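Local coordinates for CaaX farnesyltransferase beta subunit Ram1 (Aspergillus fumigatus, PDB 4L9P), which probably binds the CaaX peptide as the zinc-containing subunit of the heterodimer that transfers a farnesyl group to a cysteine near the C terminus of target proteins, at residues 401-406 and 483-488; 122-127 and 436-441. One frame throughout, in Å; residues are numbered along the deposited sequence.

In the fold
From the N terminus, the chain first meets 122-127, the approach to helix 126-135, whose partner 436-441 on helix 431-444 lies 309 residues later; contact 2 thus spans most of the toroid. Before that loop closes, the chain passes 401-406 at the start of helix 403-413. It leaves helix 431-444, forms the antiparallel strand pair 446-449 and 468-471, and returns as loop 483-488 to close contact 1. The two contacts therefore cross rather than nest. Their centres lie about 11 Å apart, with 401-406 and 436-441 on the successive helices 403-413 and 431-444: L406 CD2 packs at 4.1 Å from G440 O, and N488 O probably accepts a hydrogen bond from R126 NH1.

Contact 1: residues 401-406 and 483-488; sequences YSREGL and GVFTEN
R403 and E404, in the first turn of helix 403-413 of the alpha-alpha toroid, meet the late loop at G483, V484 and F485. Just ahead of them S402 is the N-cap: its OG accepts from G405 N at 2.9 Å, nearly straight at 163°, and holds the helix start that presents both side chains. S402 also packs on I341 of the alpha subunit.

R403 sends its guanidinium along the loop. The chain bends at chi3 (-59°), which carries NH2 to 3.6 Å from G483 N; G483 N approaches the guanidinium plane obliquely, and this is contact without a hydrogen bond. Its charge is answered elsewhere, by a salt bridge from NE to D481 and by a hydrogen bond from NH1 to V444 O, which ties the helix to the end of helix 431-444.

E404 runs extended, with CG anti to the backbone N (chi1 171°), and its methylenes cross V484 at about a right angle. CG meets V484 CG1 at 3.8 Å, while V484 CG2 lies over the helix backbone, 3.8 Å from E404 CA. The carboxylate continues past the valine to a salt bridge with R408. F485 adds a marginal contact: R403 NH1 lies at its ring edge, near the ring plane, 4.0 Å from F485 CE2.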
# COMPACT_ATOMS: atom_id res chain seq x y z
N TYR B 401 0.20 -15.43 10.72
CA TYR B 401 -1.17 -15.04 10.40
C TYR B 401 -1.89 -16.37 10.06
O TYR B 401 -1.26 -17.44 10.04
CB TYR B 401 -1.24 -14.08 9.18
CG TYR B 401 -0.76 -14.73 7.91
CD1 TYR B 401 0.57 -14.90 7.63
CD2 TYR B 401 -1.70 -15.12 6.96
CE1 TYR B 401 1.01 -15.52 6.45
CE2 TYR B 401 -1.28 -15.71 5.74
CZ TYR B 401 0.07 -15.90 5.48
OH TYR B 401 0.43 -16.51 4.26
N SER B 402 -3.19 -16.28 9.78
CA SER B 402 -4.00 -17.46 9.46
C SER B 402 -4.09 -17.66 7.96
O SER B 402 -4.87 -16.98 7.26
CB SER B 402 -5.41 -17.32 10.07
OG SER B 402 -6.21 -18.42 9.63
N ARG B 403 -3.37 -18.66 7.44
CA ARG B 403 -3.50 -19.01 6.03
C ARG B 403 -4.90 -19.55 5.72
O ARG B 403 -5.46 -19.27 4.65
CB ARG B 403 -2.42 -20.03 5.62
CG ARG B 403 -0.99 -19.45 5.58
CD ARG B 403 0.04 -20.54 4.99
NE ARG B 403 0.10 -21.76 5.73
CZ ARG B 403 -0.09 -22.96 5.22
NH1 ARG B 403 -0.29 -23.18 3.88
NH2 ARG B 403 -0.00 -23.99 6.04
N GLU B 404 -5.48 -20.27 6.68
CA GLU B 404 -6.83 -20.80 6.49
C GLU B 404 -7.80 -19.61 6.29
O GLU B 404 -8.61 -19.64 5.38
CB GLU B 404 -7.27 -21.58 7.75
CG GLU B 404 -8.75 -21.96 7.69
CD GLU B 404 -9.25 -22.86 8.81
OE1 GLU B 404 -8.48 -23.10 9.76
OE2 GLU B 404 -10.38 -23.38 8.67
N GLY B 405 -7.74 -18.62 7.19
CA GLY B 405 -8.66 -17.49 7.06
C GLY B 405 -8.54 -16.77 5.73
O GLY B 405 -9.54 -16.46 5.06
N LEU B 406 -7.31 -16.52 5.30
CA LEU B 406 -7.13 -15.80 4.05
C LEU B 406 -7.66 -16.59 2.87
O LEU B 406 -8.26 -16.06 1.93
CB LEU B 406 -5.66 -15.42 3.87
CG LEU B 406 -5.38 -14.62 2.62
CD1 LEU B 406 -6.16 -13.30 2.64
CD2 LEU B 406 -3.85 -14.39 2.41
N GLY B 483 -3.13 -25.52 5.20
CA GLY B 483 -3.45 -25.20 3.83
C GLY B 483 -4.79 -25.79 3.49
O GLY B 483 -4.93 -27.02 3.35
N VAL B 484 -5.81 -24.93 3.35
CA VAL B 484 -7.21 -25.37 3.15
C VAL B 484 -7.67 -25.22 1.71
O VAL B 484 -8.81 -25.56 1.36
CB VAL B 484 -8.20 -24.70 4.13
CG1 VAL B 484 -7.76 -24.96 5.55
CG2 VAL B 484 -8.26 -23.15 3.90
N PHE B 485 -6.78 -24.73 0.85
CA PHE B 485 -6.97 -24.89 -0.61
C PHE B 485 -6.74 -26.40 -0.95
O PHE B 485 -6.15 -27.13 -0.16
CB PHE B 485 -5.93 -24.02 -1.35
CG PHE B 485 -4.53 -24.24 -0.86
CD1 PHE B 485 -3.73 -25.25 -1.41
CD2 PHE B 485 -4.01 -23.47 0.18
CE1 PHE B 485 -2.45 -25.53 -0.89
CE2 PHE B 485 -2.73 -23.74 0.72
CZ PHE B 485 -1.95 -24.77 0.16
N THR B 486 -7.15 -26.77 -2.13
CA THR B 486 -6.76 -28.13 -2.62
C THR B 486 -5.52 -27.97 -3.52
O THR B 486 -5.19 -26.86 -4.01
CB THR B 486 -7.85 -28.77 -3.48
OG1 THR B 486 -7.90 -28.10 -4.76
CG2 THR B 486 -9.21 -28.79 -2.77
N GLU B 487 -4.81 -29.08 -3.79
CA GLU B 487 -3.70 -28.96 -4.75
C GLU B 487 -4.17 -28.62 -6.15
O GLU B 487 -3.43 -28.01 -6.89
CB GLU B 487 -2.86 -30.25 -4.73
CG GLU B 487 -2.06 -30.31 -3.40
CD GLU B 487 -1.02 -29.20 -3.37
OE1 GLU B 487 -0.51 -28.83 -4.46
OE2 GLU B 487 -0.73 -28.70 -2.25
N ASN B 488 -5.42 -28.95 -6.48
CA ASN B 488 -6.00 -28.51 -7.74
C ASN B 488 -6.08 -26.97 -7.83
O ASN B 488 -6.16 -26.44 -8.94
CB ASN B 488 -7.39 -29.07 -7.93
CG ASN B 488 -7.42 -30.39 -8.69
OD1 ASN B 488 -6.39 -31.02 -8.93
ND2 ASN B 488 -8.61 -30.75 -9.10

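Contact 2: residues 122-127 and 436-441; sequences PALQRK and YALTGL
L124 reaches from the segment leading into helix 126-135 to L438 and L441, two residues on one side of helix 431-444. The tight part of the contact is made of leucine methyls. L124 CD1 lies 3.9 Å from L438 CD2, and the two side chains cross at about a right angle. L124 CD2 also faces L438 CD2, so that single methyl meets both branches of L124. L441 adds a slightly longer methyl contact, the chains sliding past each other in opposite directions, with CD2 of L124 4.2 Å from CD2 of L441. L124 places CG anti to the backbone N (chi1 -179°), which extends the branch across to the helix, whereas in L438 it is the carbonyl carbon that CG stands anti to (chi1 -68°), which brings CD2 alone against L124. L411 of helix 403-413 touches both L124 and L441, and L164 of helix 151-164 packs on L438.

After L124 the segment becomes polar and partly exposed, the loose side of the contact, and K127 is exposed. Q125, the N-cap residue and centre of an inverse gamma turn, folds its amide back to A123: NE2 donates to A123 O at 3.2 Å, a bent bond (137°) arriving from above the carbonyl plane. R126 does not touch 436-441; its guanidinium is tied instead to R490 O through NH1 and to L165 O through NH2. The arrangement is apolar packing of a helix-entry loop on a helix of the prenyltransferase alpha-alpha toroid, here helix 431-444, which also carries the zinc ligand H433.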
# COMPACT_ATOMS: atom_id res chain seq x y z
N PRO B 122 -15.14 -23.70 -1.75
CA PRO B 122 -15.24 -23.94 -3.20
C PRO B 122 -13.89 -23.95 -3.90
O PRO B 122 -12.93 -23.29 -3.51
CB PRO B 122 -16.15 -22.81 -3.71
CG PRO B 122 -16.11 -21.78 -2.64
CD PRO B 122 -15.73 -22.42 -1.34
N ALA B 123 -13.82 -24.68 -4.99
CA ALA B 123 -12.64 -24.65 -5.83
C ALA B 123 -12.36 -23.27 -6.38
O ALA B 123 -13.28 -22.47 -6.65
CB ALA B 123 -12.90 -25.59 -7.06
N LEU B 124 -11.11 -23.03 -6.67
CA LEU B 124 -10.73 -21.89 -7.51
C LEU B 124 -11.30 -22.15 -8.91
O LEU B 124 -11.01 -23.20 -9.54
CB LEU B 124 -9.21 -21.76 -7.54
CG LEU B 124 -8.69 -20.57 -8.37
CD1 LEU B 124 -9.12 -19.20 -7.80
CD2 LEU B 124 -7.17 -20.63 -8.57
N GLN B 125 -12.06 -21.19 -9.42
CA GLN B 125 -12.77 -21.33 -10.72
C GLN B 125 -11.82 -20.93 -11.86
O GLN B 125 -11.94 -19.87 -12.47
CB GLN B 125 -14.10 -20.53 -10.71
CG GLN B 125 -15.08 -21.06 -9.62
CD GLN B 125 -15.52 -22.51 -9.82
OE1 GLN B 125 -15.83 -22.94 -10.96
NE2 GLN B 125 -15.54 -23.30 -8.71
N ARG B 126 -10.80 -21.80 -12.08
CA ARG B 126 -9.69 -21.45 -12.96
C ARG B 126 -10.13 -21.07 -14.36
O ARG B 126 -9.70 -20.04 -14.89
CB ARG B 126 -8.66 -22.60 -13.06
CG ARG B 126 -8.20 -23.12 -11.69
CD ARG B 126 -7.12 -24.32 -11.68
NE ARG B 126 -5.85 -23.84 -12.15
CZ ARG B 126 -4.77 -23.74 -11.44
NH1 ARG B 126 -4.70 -24.23 -10.20
NH2 ARG B 126 -3.75 -23.19 -12.02
N LYS B 127 -11.00 -21.87 -14.96
CA LYS B 127 -11.39 -21.55 -16.33
C LYS B 127 -12.15 -20.21 -16.41
O LYS B 127 -11.93 -19.39 -17.31
CB LYS B 127 -12.24 -22.72 -16.90
CG LYS B 127 -12.96 -22.37 -18.16
CD LYS B 127 -13.75 -23.59 -18.70
CE LYS B 127 -14.57 -23.22 -19.93
NZ LYS B 127 -15.17 -24.51 -20.41
N TYR B 436 -4.50 -9.41 -7.60
CA TYR B 436 -3.96 -9.42 -6.24
C TYR B 436 -4.62 -10.46 -5.32
O TYR B 436 -3.92 -10.97 -4.44
CB TYR B 436 -3.96 -8.00 -5.63
CG TYR B 436 -2.92 -7.15 -6.35
CD1 TYR B 436 -1.56 -7.53 -6.42
CD2 TYR B 436 -3.29 -5.96 -6.99
CE1 TYR B 436 -0.59 -6.74 -7.03
CE2 TYR B 436 -2.34 -5.19 -7.62
CZ TYR B 436 -1.01 -5.55 -7.65
OH TYR B 436 -0.06 -4.77 -8.30
N ALA B 437 -5.88 -10.83 -5.56
CA ALA B 437 -6.43 -11.98 -4.80
C ALA B 437 -5.71 -13.27 -5.20
O ALA B 437 -5.37 -14.06 -4.32
CB ALA B 437 -7.91 -12.13 -5.04
N LEU B 438 -5.41 -13.44 -6.50
CA LEU B 438 -4.66 -14.63 -6.92
C LEU B 438 -3.25 -14.61 -6.35
O LEU B 438 -2.71 -15.63 -5.94
CB LEU B 438 -4.64 -14.75 -8.44
CG LEU B 438 -6.01 -15.08 -9.07
CD1 LEU B 438 -5.86 -14.92 -10.59
CD2 LEU B 438 -6.45 -16.51 -8.74
N THR B 439 -2.63 -13.43 -6.31
CA THR B 439 -1.26 -13.32 -5.81
C THR B 439 -1.23 -13.76 -4.34
O THR B 439 -0.37 -14.53 -3.90
CB THR B 439 -0.76 -11.87 -5.97
OG1 THR B 439 -0.62 -11.56 -7.36
CG2 THR B 439 0.59 -11.71 -5.33
N GLY B 440 -2.19 -13.29 -3.54
CA GLY B 440 -2.28 -13.69 -2.15
C GLY B 440 -2.58 -15.17 -1.96
O GLY B 440 -2.01 -15.77 -1.05
N LEU B 441 -3.45 -15.75 -2.80
CA LEU B 441 -3.69 -17.17 -2.71
C LEU B 441 -2.38 -17.92 -2.98
O LEU B 441 -2.07 -18.92 -2.32
CB LEU B 441 -4.77 -17.53 -3.70
CG LEU B 441 -5.14 -19.07 -3.64
CD1 LEU B 441 -5.61 -19.56 -2.25
CD2 LEU B 441 -6.23 -19.29 -4.72